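Local coordinates for protein 3-deoxy-manno-octulosonate cytidylyltransferase (Escherichia coli, PDB 1GQ9) that couples the eight-carbon sugar KDO to CMP from CTP, releasing diphosphate, and so probably activates it for incorporation into bacterial lipopolysaccharide, at residues A3-P8 and L38-V43; D98-R103 and A235-E240; S187-S192 and Q202-N207. All blocks are in the same frame, centred on the assembly; numbering follows the deposited sequence.

In the fold
Contacts 1, 2 and 3 illustrate how a GT-A-type fold ties its nucleotide site to distant parts of one chain. Contacts 1 and 2, with centres about 18 Å apart, follow each other along the sequence, and both reach CTP. They share two neighbours: helix 29-38 borders both, while helix 104-116 begins after segment 98-103 and covers Val40 of contact 1. Contact 3, about 25 Å from contact 1 and 32 Å from contact 2 between centres, falls in sequence between the two segments of contact 2, yet lies across the chain's centre from it. This dimer-facing contact thus stands apart from the two that touch CTP, though the Arg204 side chain comes within about 11 Å of the nucleotide.

Contact 1 (A3-P8 and L38-V43); sequences AVIVIP and LQVAGV. With CTP (cytidine-5'-triphosphate), chain D.
In the beta-alpha-beta crossover that opens this GT-A-type nucleotidyltransferase fold, Ile5 of strand 3-8 packs against Val43 in the connection that carries the chain from helix 29-38 into strand 45-50. The two side chains cross at about a right angle, and both methyls of the valine are used. Val43 CG1 touches Ile5 CG1 at 3.6 Å, while Val43 CG2 meets the terminal methyl, Ile5 CD1, also at 3.6 Å. The torsions explain this reach: beyond CG1 the isoleucine is fully extended (chi2 -180°), which carries CD1 past Val43 toward Val40, whose CG2 lies 4.1 Å from Ile5 CD1. One methyl thereby joins two residues of the same turn.

That turn is a type II beta turn from Val40 to Val43, with Gly42 in its third position; the positive phi of 86° there would bring a side chain against the preceding carbonyl oxygen, so a residue without one suits the place. Where the turn ends, the chain comes alongside the strand, with the CA atoms of Ala3 and Val43 5.3 Å apart. Just beyond it, backbone hydrogen bonds of Ala3 with Ala44 and of Ile5 with Glu45 begin the parallel pairing of the two strands. Helix 104-116 covers Val40 through Val107 and Glu108, and Ala37 and Ile93 complete the surroundings of Ile5.

At the far end of the same strand the chemistry changes. The ribose hydroxyl O3' of CTP donates a hydrogen bond to Pro8 O at 2.5 Å, and Pro8 CB lies 3.2 Å from the cytosine oxygen O2. One strand thus has two kinds of hold: methyl packing and backbone hydrogen bonds join its first half to the crossover, whereas the carbonyl at its end accepts a bond from the ribose, consistent with a part in holding the nucleotide.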
loop_
_atom_site.group_PDB
_atom_site.type_symbol
_atom_site.label_atom_id
_atom_site.label_comp_id
_atom_site.label_asym_id
_atom_site.label_seq_id
_atom_site.Cartn_x
_atom_site.Cartn_y
_atom_site.Cartn_z
ATOM N N ALA A 3 -25.788 -11.530 -10.347
ATOM C CA ALA A 3 -24.356 -11.573 -10.595
ATOM C C ALA A 3 -24.081 -12.419 -11.824
ATOM O O ALA A 3 -24.694 -13.471 -12.011
ATOM C CB ALA A 3 -23.634 -12.166 -9.379
ATOM N N VAL A 4 -23.166 -11.957 -12.668
ATOM C CA VAL A 4 -22.812 -12.701 -13.866
ATOM C C VAL A 4 -21.299 -12.858 -13.947
ATOM O O VAL A 4 -20.550 -12.085 -13.349
ATOM C CB VAL A 4 -23.321 -11.990 -15.146
ATOM C CG1 VAL A 4 -24.782 -11.633 -14.986
ATOM C CG2 VAL A 4 -22.497 -10.749 -15.423
ATOM N N ILE A 5 -20.858 -13.871 -14.684
ATOM C CA ILE A 5 -19.436 -14.123 -14.855
ATOM C C ILE A 5 -19.050 -13.785 -16.283
ATOM O O ILE A 5 -19.773 -14.104 -17.224
ATOM C CB ILE A 5 -19.077 -15.607 -14.571
ATOM C CG1 ILE A 5 -19.275 -15.923 -13.086
ATOM C CG2 ILE A 5 -17.642 -15.876 -14.952
ATOM C CD1 ILE A 5 -18.944 -17.361 -12.702
ATOM N N VAL A 6 -17.914 -13.120 -16.443
ATOM C CA VAL A 6 -17.442 -12.755 -17.767
ATOM C C VAL A 6 -16.043 -13.312 -17.959
ATOM O O VAL A 6 -15.211 -13.235 -17.059
ATOM C CB VAL A 6 -17.423 -11.238 -17.953
ATOM C CG1 VAL A 6 -16.987 -10.904 -19.362
ATOM C CG2 VAL A 6 -18.807 -10.668 -17.678
ATOM N N ILE A 7 -15.789 -13.878 -19.131
ATOM C CA ILE A 7 -14.497 -14.475 -19.425
ATOM C C ILE A 7 -13.852 -13.905 -20.683
ATOM O O ILE A 7 -14.179 -14.318 -21.797
ATOM C CB ILE A 7 -14.643 -15.984 -19.602
ATOM C CG1 ILE A 7 -15.236 -16.586 -18.329
ATOM C CG2 ILE A 7 -13.295 -16.601 -19.918
ATOM C CD1 ILE A 7 -15.615 -18.045 -18.464
ATOM N N PRO A 8 -12.913 -12.959 -20.519
ATOM C CA PRO A 8 -12.213 -12.325 -21.637
ATOM C C PRO A 8 -11.394 -13.363 -22.381
ATOM O O PRO A 8 -10.573 -14.036 -21.781
ATOM C CB PRO A 8 -11.315 -11.299 -20.945
ATOM C CG PRO A 8 -12.030 -11.011 -19.662
ATOM C CD PRO A 8 -12.450 -12.393 -19.245
ATOM N N LEU A 38 -19.745 -22.334 -15.033
ATOM C CA LEU A 38 -21.122 -22.802 -14.918
ATOM C C LEU A 38 -21.415 -23.519 -13.617
ATOM O O LEU A 38 -22.564 -23.590 -13.200
ATOM C CB LEU A 38 -21.468 -23.754 -16.064
ATOM C CG LEU A 38 -21.512 -23.212 -17.492
ATOM C CD1 LEU A 38 -21.732 -24.378 -18.442
ATOM C CD2 LEU A 38 -22.608 -22.154 -17.635
ATOM N N GLN A 39 -20.386 -24.065 -12.981
ATOM C CA GLN A 39 -20.582 -24.791 -11.734
ATOM C C GLN A 39 -20.631 -23.863 -10.521
ATOM O O GLN A 39 -20.914 -24.304 -9.408
ATOM C CB GLN A 39 -19.469 -25.825 -11.562
ATOM C CG GLN A 39 -19.245 -26.711 -12.783
ATOM C CD GLN A 39 -17.940 -27.483 -12.694
ATOM O OE1 GLN A 39 -17.026 -27.074 -11.990
ATOM N NE2 GLN A 39 -17.841 -28.591 -13.420
ATOM N N VAL A 40 -20.363 -22.578 -10.731
ATOM C CA VAL A 40 -20.391 -21.625 -9.631
ATOM C C VAL A 40 -21.828 -21.286 -9.270
ATOM O O VAL A 40 -22.610 -20.862 -10.121
ATOM C CB VAL A 40 -19.644 -20.332 -9.989
ATOM C CG1 VAL A 40 -19.628 -19.405 -8.793
ATOM C CG2 VAL A 40 -18.221 -20.661 -10.429
ATOM N N ALA A 41 -22.176 -21.480 -8.003
ATOM C CA ALA A 41 -23.529 -21.211 -7.535
ATOM C C ALA A 41 -23.774 -19.720 -7.376
ATOM O O ALA A 41 -22.848 -18.952 -7.118
ATOM C CB ALA A 41 -23.777 -21.926 -6.208
ATOM N N GLY A 42 -25.030 -19.318 -7.538
ATOM C CA GLY A 42 -25.381 -17.918 -7.396
ATOM C C GLY A 42 -25.205 -17.074 -8.643
ATOM O O GLY A 42 -25.600 -15.902 -8.649
ATOM N N VAL A 43 -24.619 -17.650 -9.692
ATOM C CA VAL A 43 -24.413 -16.912 -10.932
ATOM C C VAL A 43 -25.609 -17.124 -11.855
ATOM O O VAL A 43 -26.083 -18.245 -12.008
ATOM C CB VAL A 43 -23.105 -17.349 -11.653
ATOM C CG1 VAL A 43 -22.864 -16.477 -12.877
ATOM C CG2 VAL A 43 -21.921 -17.213 -10.713
HETATM N N1 CTP D . -7.581 -10.164 -22.461
HETATM C C2 CTP D . -8.596 -9.728 -23.296
HETATM N N3 CTP D . -8.453 -8.463 -24.001
HETATM C C4 CTP D . -7.407 -7.709 -23.879
HETATM C C5 CTP D . -6.324 -8.196 -22.973
HETATM C C6 CTP D . -6.454 -9.376 -22.313
HETATM O O2 CTP D . -9.630 -10.342 -23.497
HETATM N N4 CTP D . -7.295 -6.577 -24.516
HETATM C "C1'" CTP D . -7.702 -11.447 -21.731
HETATM C "C2'" CTP D . -6.919 -12.625 -22.347
HETATM O "O2'" CTP D . -7.483 -13.092 -23.576
HETATM C "C3'" CTP D . -6.912 -13.654 -21.210
HETATM C "C4'" CTP D . -6.711 -12.765 -19.974
HETATM O "O4'" CTP D . -7.202 -11.454 -20.354
HETATM O "O3'" CTP D . -8.174 -14.320 -21.066
HETATM C "C5'" CTP D . -5.228 -12.768 -19.495
HETATM O "O5'" CTP D . -4.497 -11.670 -20.069
HETATM P PA CTP D . -2.931 -11.785 -20.385
HETATM O O1A CTP D . -2.313 -10.426 -20.459
HETATM O O2A CTP D . -2.299 -12.523 -19.249
HETATM O O3A CTP D . -2.751 -12.614 -21.766
HETATM P PB CTP D . -2.491 -11.734 -23.107
HETATM O O1B CTP D . -3.432 -10.573 -23.122
HETATM O O2B CTP D . -2.818 -12.578 -24.298
HETATM O O3B CTP D . -0.959 -11.169 -23.128
HETATM P PG CTP D . 0.224 -12.189 -22.685
HETATM O O1G CTP D . 1.563 -11.552 -22.853
HETATM O O2G CTP D . 0.166 -13.434 -23.507
HETATM O O3G CTP D . 0.039 -12.567 -21.137
#

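Contact 2 (D98-R103 and A235-E240); sequences DEPMIR and ALMAQE. With MG (magnesium ion), chain C; CTP (cytidine-5'-triphosphate), chain D.
Glu240 divides its carboxylate between two partners: OE1 forms a salt bridge with Arg36 NH2, while OE2 stands 4.0 Å from Met101 CG across the contact. Here the C-terminal helix 230-240 of the GT-A-type fold closes over the loop that leads from strand 91-94 and the metal site to helix 104-116. Earlier on the helix, the methyl CE of Met237 lies 3.5 Å from Pro100 CB. Its chain, bent at chi2 (58°) and chi3 (81°), carries CE forward to the proline.

Met101 answers from the loop side. It runs past Met237 in the opposite direction, and its sulfur SD rests 3.7 Å from Leu236 CB, the two side chains crossing at about a right angle. Pro100 O receives a weak hydrogen bond from Arg36 NE. Arg36 thus holds the helix by a salt bridge and reaches the loop carbonyl only weakly, while His32 and Ile24 help to enclose Pro100 and Met237.

The start of the loop does different work. Asp98 turns away from this apolar cluster to bind magnesium, which the nucleotide also holds by its alpha-phosphate: the ion lies 2.5 Å from Asp98 OD2 and 2.2 Å from CTP O2A.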
loop_
_atom_site.group_PDB
_atom_site.type_symbol
_atom_site.label_atom_id
_atom_site.label_comp_id
_atom_site.label_asym_id
_atom_site.label_seq_id
_atom_site.Cartn_x
_atom_site.Cartn_y
_atom_site.Cartn_z
ATOM N N ASP A 98 -7.101 -17.830 -19.480
ATOM C CA ASP A 98 -5.894 -18.667 -19.453
ATOM C C ASP A 98 -5.693 -19.477 -18.167
ATOM O O ASP A 98 -4.588 -19.957 -17.891
ATOM C CB ASP A 98 -4.653 -17.798 -19.691
ATOM C CG ASP A 98 -4.401 -16.815 -18.558
ATOM O OD1 ASP A 98 -5.270 -15.950 -18.312
ATOM O OD2 ASP A 98 -3.335 -16.912 -17.908
ATOM N N GLU A 99 -6.751 -19.621 -17.377
ATOM C CA GLU A 99 -6.659 -20.390 -16.139
ATOM C C GLU A 99 -7.738 -21.459 -16.138
ATOM O O GLU A 99 -8.802 -21.273 -15.547
ATOM C CB GLU A 99 -6.855 -19.499 -14.912
ATOM C CG GLU A 99 -5.910 -18.323 -14.798
ATOM C CD GLU A 99 -6.119 -17.565 -13.501
ATOM O OE1 GLU A 99 -7.289 -17.241 -13.185
ATOM O OE2 GLU A 99 -5.117 -17.294 -12.800
ATOM N N PRO A 100 -7.470 -22.597 -16.792
ATOM C CA PRO A 100 -8.385 -23.737 -16.906
ATOM C C PRO A 100 -8.485 -24.572 -15.629
ATOM O O PRO A 100 -9.226 -25.545 -15.578
ATOM C CB PRO A 100 -7.774 -24.531 -18.046
ATOM C CG PRO A 100 -6.317 -24.396 -17.733
ATOM C CD PRO A 100 -6.186 -22.909 -17.441
ATOM N N MET A 101 -7.740 -24.199 -14.599
ATOM C CA MET A 101 -7.786 -24.954 -13.359
ATOM C C MET A 101 -8.310 -24.133 -12.184
ATOM O O MET A 101 -7.861 -24.289 -11.047
ATOM C CB MET A 101 -6.401 -25.516 -13.050
ATOM C CG MET A 101 -6.421 -27.003 -12.761
ATOM S SD MET A 101 -4.778 -27.717 -12.828
ATOM C CE MET A 101 -3.965 -26.817 -11.511
ATOM N N ILE A 102 -9.269 -23.262 -12.471
ATOM C CA ILE A 102 -9.889 -22.407 -11.461
ATOM C C ILE A 102 -10.736 -23.291 -10.542
ATOM O O ILE A 102 -11.222 -24.333 -10.971
ATOM C CB ILE A 102 -10.791 -21.321 -12.151
ATOM C CG1 ILE A 102 -11.560 -20.500 -11.114
ATOM C CG2 ILE A 102 -11.769 -21.986 -13.114
ATOM C CD1 ILE A 102 -10.684 -19.664 -10.221
ATOM N N ARG A 103 -10.892 -22.899 -9.279
ATOM C CA ARG A 103 -11.709 -23.669 -8.333
ATOM C C ARG A 103 -13.058 -23.000 -8.071
ATOM O O ARG A 103 -13.133 -21.983 -7.375
ATOM C CB ARG A 103 -10.990 -23.862 -6.993
ATOM C CG ARG A 103 -9.853 -24.861 -7.035
ATOM C CD ARG A 103 -9.569 -25.461 -5.659
ATOM N NE ARG A 103 -8.977 -24.523 -4.704
ATOM C CZ ARG A 103 -7.779 -23.964 -4.840
ATOM N NH1 ARG A 103 -7.031 -24.238 -5.899
ATOM N NH2 ARG A 103 -7.330 -23.134 -3.910
ATOM N N ALA A 235 -1.275 -32.391 -17.618
ATOM C CA ALA A 235 -0.956 -33.496 -16.713
ATOM C C ALA A 235 -1.813 -33.459 -15.453
ATOM O O ALA A 235 -2.204 -34.504 -14.926
ATOM C CB ALA A 235 0.521 -33.451 -16.339
ATOM N N LEU A 236 -2.084 -32.254 -14.965
ATOM C CA LEU A 236 -2.909 -32.074 -13.777
ATOM C C LEU A 236 -4.374 -32.165 -14.189
ATOM O O LEU A 236 -5.204 -32.708 -13.457
ATOM C CB LEU A 236 -2.627 -30.711 -13.138
ATOM C CG LEU A 236 -1.420 -30.560 -12.203
ATOM C CD1 LEU A 236 -0.248 -31.410 -12.680
ATOM C CD2 LEU A 236 -1.041 -29.090 -12.121
ATOM N N MET A 237 -4.686 -31.634 -15.367
ATOM C CA MET A 237 -6.051 -31.668 -15.877
ATOM C C MET A 237 -6.400 -33.138 -16.112
ATOM O O MET A 237 -7.374 -33.656 -15.563
ATOM C CB MET A 237 -6.146 -30.875 -17.190
ATOM C CG MET A 237 -7.555 -30.403 -17.555
ATOM S SD MET A 237 -8.325 -29.347 -16.292
ATOM C CE MET A 237 -7.568 -27.762 -16.660
ATOM N N ALA A 238 -5.578 -33.806 -16.917
ATOM C CA ALA A 238 -5.768 -35.218 -17.233
ATOM C C ALA A 238 -5.811 -36.094 -15.971
ATOM O O ALA A 238 -6.619 -37.031 -15.877
ATOM C CB ALA A 238 -4.650 -35.687 -18.159
ATOM N N GLN A 239 -4.935 -35.789 -15.013
ATOM C CA GLN A 239 -4.854 -36.529 -13.750
ATOM C C GLN A 239 -6.072 -36.229 -12.881
ATOM O O GLN A 239 -6.656 -37.130 -12.271
ATOM C CB GLN A 239 -3.576 -36.146 -12.991
ATOM C CG GLN A 239 -3.274 -37.009 -11.764
ATOM C CD GLN A 239 -3.720 -36.379 -10.446
ATOM O OE1 GLN A 239 -3.301 -35.266 -10.099
ATOM N NE2 GLN A 239 -4.559 -37.099 -9.696
ATOM N N GLU A 240 -6.444 -34.950 -12.839
ATOM C CA GLU A 240 -7.582 -34.475 -12.063
ATOM C C GLU A 240 -8.785 -35.409 -12.122
ATOM O O GLU A 240 -9.525 -35.546 -11.142
ATOM C CB GLU A 240 -7.977 -33.084 -12.554
ATOM C CG GLU A 240 -9.263 -32.539 -11.963
ATOM C CD GLU A 240 -9.173 -31.051 -11.699
ATOM O OE1 GLU A 240 -10.227 -30.413 -11.477
ATOM O OE2 GLU A 240 -8.038 -30.523 -11.704
HETATM MG MG MG C . -2.423 -14.610 -18.501
HETATM N N1 CTP D . -7.581 -10.164 -22.461
HETATM C C2 CTP D . -8.596 -9.728 -23.296
HETATM N N3 CTP D . -8.453 -8.463 -24.001
HETATM C C4 CTP D . -7.407 -7.709 -23.879
HETATM C C5 CTP D . -6.324 -8.196 -22.973
HETATM C C6 CTP D . -6.454 -9.376 -22.313
HETATM O O2 CTP D . -9.630 -10.342 -23.497
HETATM N N4 CTP D . -7.295 -6.577 -24.516
HETATM C "C1'" CTP D . -7.702 -11.447 -21.731
HETATM C "C2'" CTP D . -6.919 -12.625 -22.347
HETATM O "O2'" CTP D . -7.483 -13.092 -23.576
HETATM C "C3'" CTP D . -6.912 -13.654 -21.210
HETATM C "C4'" CTP D . -6.711 -12.765 -19.974
HETATM O "O4'" CTP D . -7.202 -11.454 -20.354
HETATM O "O3'" CTP D . -8.174 -14.320 -21.066
HETATM C "C5'" CTP D . -5.228 -12.768 -19.495
HETATM O "O5'" CTP D . -4.497 -11.670 -20.069
HETATM P PA CTP D . -2.931 -11.785 -20.385
HETATM O O1A CTP D . -2.313 -10.426 -20.459
HETATM O O2A CTP D . -2.299 -12.523 -19.249
HETATM O O3A CTP D . -2.751 -12.614 -21.766
HETATM P PB CTP D . -2.491 -11.734 -23.107
HETATM O O1B CTP D . -3.432 -10.573 -23.122
HETATM O O2B CTP D . -2.818 -12.578 -24.298
HETATM O O3B CTP D . -0.959 -11.169 -23.128
HETATM P PG CTP D . 0.224 -12.189 -22.685
HETATM O O1G CTP D . 1.563 -11.552 -22.853
HETATM O O2G CTP D . 0.166 -13.434 -23.507
HETATM O O3G CTP D . 0.039 -12.567 -21.137
#

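Contact 3 (S187-S192 and Q202-N207); sequences SQLPES and QLRLMN
Leu189 and Arg204 begin the close-packed part of this contact, where the loop before helix 193-198 packs against the short helix 203-207 of the GT-A-type fold. Leu189 CB rests on the aliphatic part of the arginine, 3.7 Å from Arg204 CD. Farther out, the leucine crosses Leu205 at about a right angle, with Leu189 CD1 and Leu205 CD2 4.0 Å apart. Closer still is Ser192, whose CB stands over the flat face of the Asn207 amide, 3.4 Å from Asn207 CG. The asparagine is placed there by its first torsion, which sets CG opposite the backbone N (chi1 -176°). Ser192 OG meanwhile caps the following helix by accepting a hydrogen bond from Glu195 N. Glu191 belongs to the packed part through its methylene alone: its CG lies over one face of the buried Arg204 guanidinium, 3.4 Å from NH2. A bend at chi3 (-54°) turns the arginine's head from the line of its methylenes.

The carboxylate of exposed Glu191, exposed Pro190 and the waters make up the looser side. Glu191 OE2 stays 4.4 Å from Arg204 NH2 and well out of the guanidinium plane, so any attraction is probably electrostatic, with no N-H directed at the oxygen. The strong partners lie in helix 193-198, Glu195 forming a salt bridge with Arg204 NH2 and Gln196 a hydrogen bond with Glu191 OE1.

Two waters bridge the segments. One links Ser192 OG to Leu203 O. Asn207 O also takes a hydrogen bond from Thr146 OG1 of the second subunit, which brings this pairing to the dimer interface. The other water is held by three bonds, giving protons to Pro190 O at 2.8 Å and Arg204 O at 2.9 Å while accepting one from Asn207 ND2.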
loop_
_atom_site.group_PDB
_atom_site.type_symbol
_atom_site.label_atom_id
_atom_site.label_comp_id
_atom_site.label_asym_id
_atom_site.label_seq_id
_atom_site.Cartn_x
_atom_site.Cartn_y
_atom_site.Cartn_z
ATOM N N SER A 187 -14.092 4.163 -17.046
ATOM C CA SER A 187 -13.404 4.702 -18.221
ATOM C C SER A 187 -12.892 6.106 -17.936
ATOM O O SER A 187 -11.970 6.581 -18.592
ATOM C CB SER A 187 -14.326 4.732 -19.443
ATOM O OG SER A 187 -15.321 5.725 -19.315
ATOM N N GLN A 188 -13.492 6.759 -16.945
ATOM C CA GLN A 188 -13.096 8.107 -16.551
ATOM C C GLN A 188 -11.833 8.063 -15.691
ATOM O O GLN A 188 -11.237 9.097 -15.390
ATOM C CB GLN A 188 -14.211 8.787 -15.754
ATOM C CG GLN A 188 -15.558 8.837 -16.453
ATOM C CD GLN A 188 -15.471 9.365 -17.877
ATOM O OE1 GLN A 188 -14.922 10.440 -18.126
ATOM N NE2 GLN A 188 -16.022 8.609 -18.820
ATOM N N LEU A 189 -11.428 6.864 -15.291
ATOM C CA LEU A 189 -10.237 6.693 -14.475
ATOM C C LEU A 189 -8.930 6.917 -15.227
ATOM O O LEU A 189 -8.653 6.274 -16.241
ATOM C CB LEU A 189 -10.214 5.296 -13.856
ATOM C CG LEU A 189 -11.353 5.030 -12.886
ATOM C CD1 LEU A 189 -11.122 3.700 -12.167
ATOM C CD2 LEU A 189 -11.421 6.174 -11.886
ATOM N N PRO A 190 -8.109 7.849 -14.737
ATOM C CA PRO A 190 -6.831 8.121 -15.390
ATOM C C PRO A 190 -5.772 7.151 -14.869
ATOM O O PRO A 190 -5.773 6.796 -13.685
ATOM C CB PRO A 190 -6.552 9.567 -14.994
ATOM C CG PRO A 190 -7.124 9.631 -13.599
ATOM C CD PRO A 190 -8.432 8.885 -13.737
ATOM N N GLU A 191 -4.885 6.707 -15.755
ATOM C CA GLU A 191 -3.818 5.795 -15.360
ATOM C C GLU A 191 -2.989 6.475 -14.281
ATOM O O GLU A 191 -2.765 7.684 -14.334
ATOM C CB GLU A 191 -2.938 5.445 -16.569
ATOM C CG GLU A 191 -3.609 4.499 -17.561
ATOM C CD GLU A 191 -2.848 4.366 -18.869
ATOM O OE1 GLU A 191 -1.643 4.041 -18.840
ATOM O OE2 GLU A 191 -3.463 4.584 -19.937
ATOM N N SER A 192 -2.541 5.697 -13.304
ATOM C CA SER A 192 -1.747 6.232 -12.207
ATOM C C SER A 192 -0.276 5.967 -12.446
ATOM O O SER A 192 0.087 5.074 -13.209
ATOM C CB SER A 192 -2.162 5.565 -10.902
ATOM O OG SER A 192 -1.774 4.203 -10.903
ATOM N N GLN A 202 -4.789 -3.008 -11.740
ATOM C CA GLN A 202 -5.631 -2.886 -10.550
ATOM C C GLN A 202 -5.233 -1.678 -9.689
ATOM O O GLN A 202 -6.034 -1.195 -8.891
ATOM C CB GLN A 202 -5.595 -4.176 -9.698
ATOM C CG GLN A 202 -4.240 -4.524 -9.079
ATOM C CD GLN A 202 -3.422 -5.466 -9.945
ATOM O OE1 GLN A 202 -3.254 -5.234 -11.138
ATOM N NE2 GLN A 202 -2.900 -6.533 -9.343
ATOM N N LEU A 203 -4.007 -1.188 -9.859
ATOM C CA LEU A 203 -3.532 -0.035 -9.096
ATOM C C LEU A 203 -4.199 1.274 -9.555
ATOM O O LEU A 203 -3.960 2.341 -8.986
ATOM C CB LEU A 203 -2.009 0.089 -9.220
ATOM C CG LEU A 203 -1.133 -0.969 -8.541
ATOM C CD1 LEU A 203 0.341 -0.678 -8.827
ATOM C CD2 LEU A 203 -1.394 -0.975 -7.043
ATOM N N ARG A 204 -5.037 1.190 -10.584
ATOM C CA ARG A 204 -5.734 2.368 -11.096
ATOM C C ARG A 204 -6.951 2.629 -10.228
ATOM O O ARG A 204 -7.496 3.729 -10.211
ATOM C CB ARG A 204 -6.187 2.148 -12.541
ATOM C CG ARG A 204 -6.827 3.378 -13.163
ATOM C CD ARG A 204 -7.313 3.087 -14.570
ATOM N NE ARG A 204 -6.250 2.534 -15.404
ATOM C CZ ARG A 204 -6.432 2.079 -16.638
ATOM N NH1 ARG A 204 -7.640 2.112 -17.190
ATOM N NH2 ARG A 204 -5.410 1.574 -17.312
ATOM N N LEU A 205 -7.365 1.598 -9.506
ATOM C CA LEU A 205 -8.512 1.681 -8.622
ATOM C C LEU A 205 -8.082 2.209 -7.270
ATOM O O LEU A 205 -8.802 2.977 -6.624
ATOM C CB LEU A 205 -9.121 0.299 -8.461
ATOM C CG LEU A 205 -9.675 -0.242 -9.768
ATOM C CD1 LEU A 205 -9.722 -1.752 -9.710
ATOM C CD2 LEU A 205 -11.047 0.361 -10.013
ATOM N N MET A 206 -6.901 1.783 -6.843
ATOM C CA MET A 206 -6.362 2.204 -5.563
ATOM C C MET A 206 -5.959 3.671 -5.645
ATOM O O MET A 206 -5.994 4.402 -4.651
ATOM C CB MET A 206 -5.157 1.341 -5.197
ATOM C CG MET A 206 -5.488 -0.120 -4.952
ATOM S SD MET A 206 -4.060 -0.983 -4.280
ATOM C CE MET A 206 -4.176 -0.558 -2.573
ATOM N N ASN A 207 -5.569 4.096 -6.841
ATOM C CA ASN A 207 -5.188 5.479 -7.055
ATOM C C ASN A 207 -6.425 6.326 -6.768
ATOM O O ASN A 207 -6.329 7.439 -6.239
ATOM C CB ASN A 207 -4.746 5.692 -8.511
ATOM C CG ASN A 207 -4.237 7.115 -8.774
ATOM O OD1 ASN A 207 -3.259 7.551 -8.166
ATOM N ND2 ASN A 207 -4.899 7.834 -9.677
HETATM O O HOH W 1 -6.930 6.405 -11.119
HETATM O O HOH W 2 -1.668 3.128 -8.446
#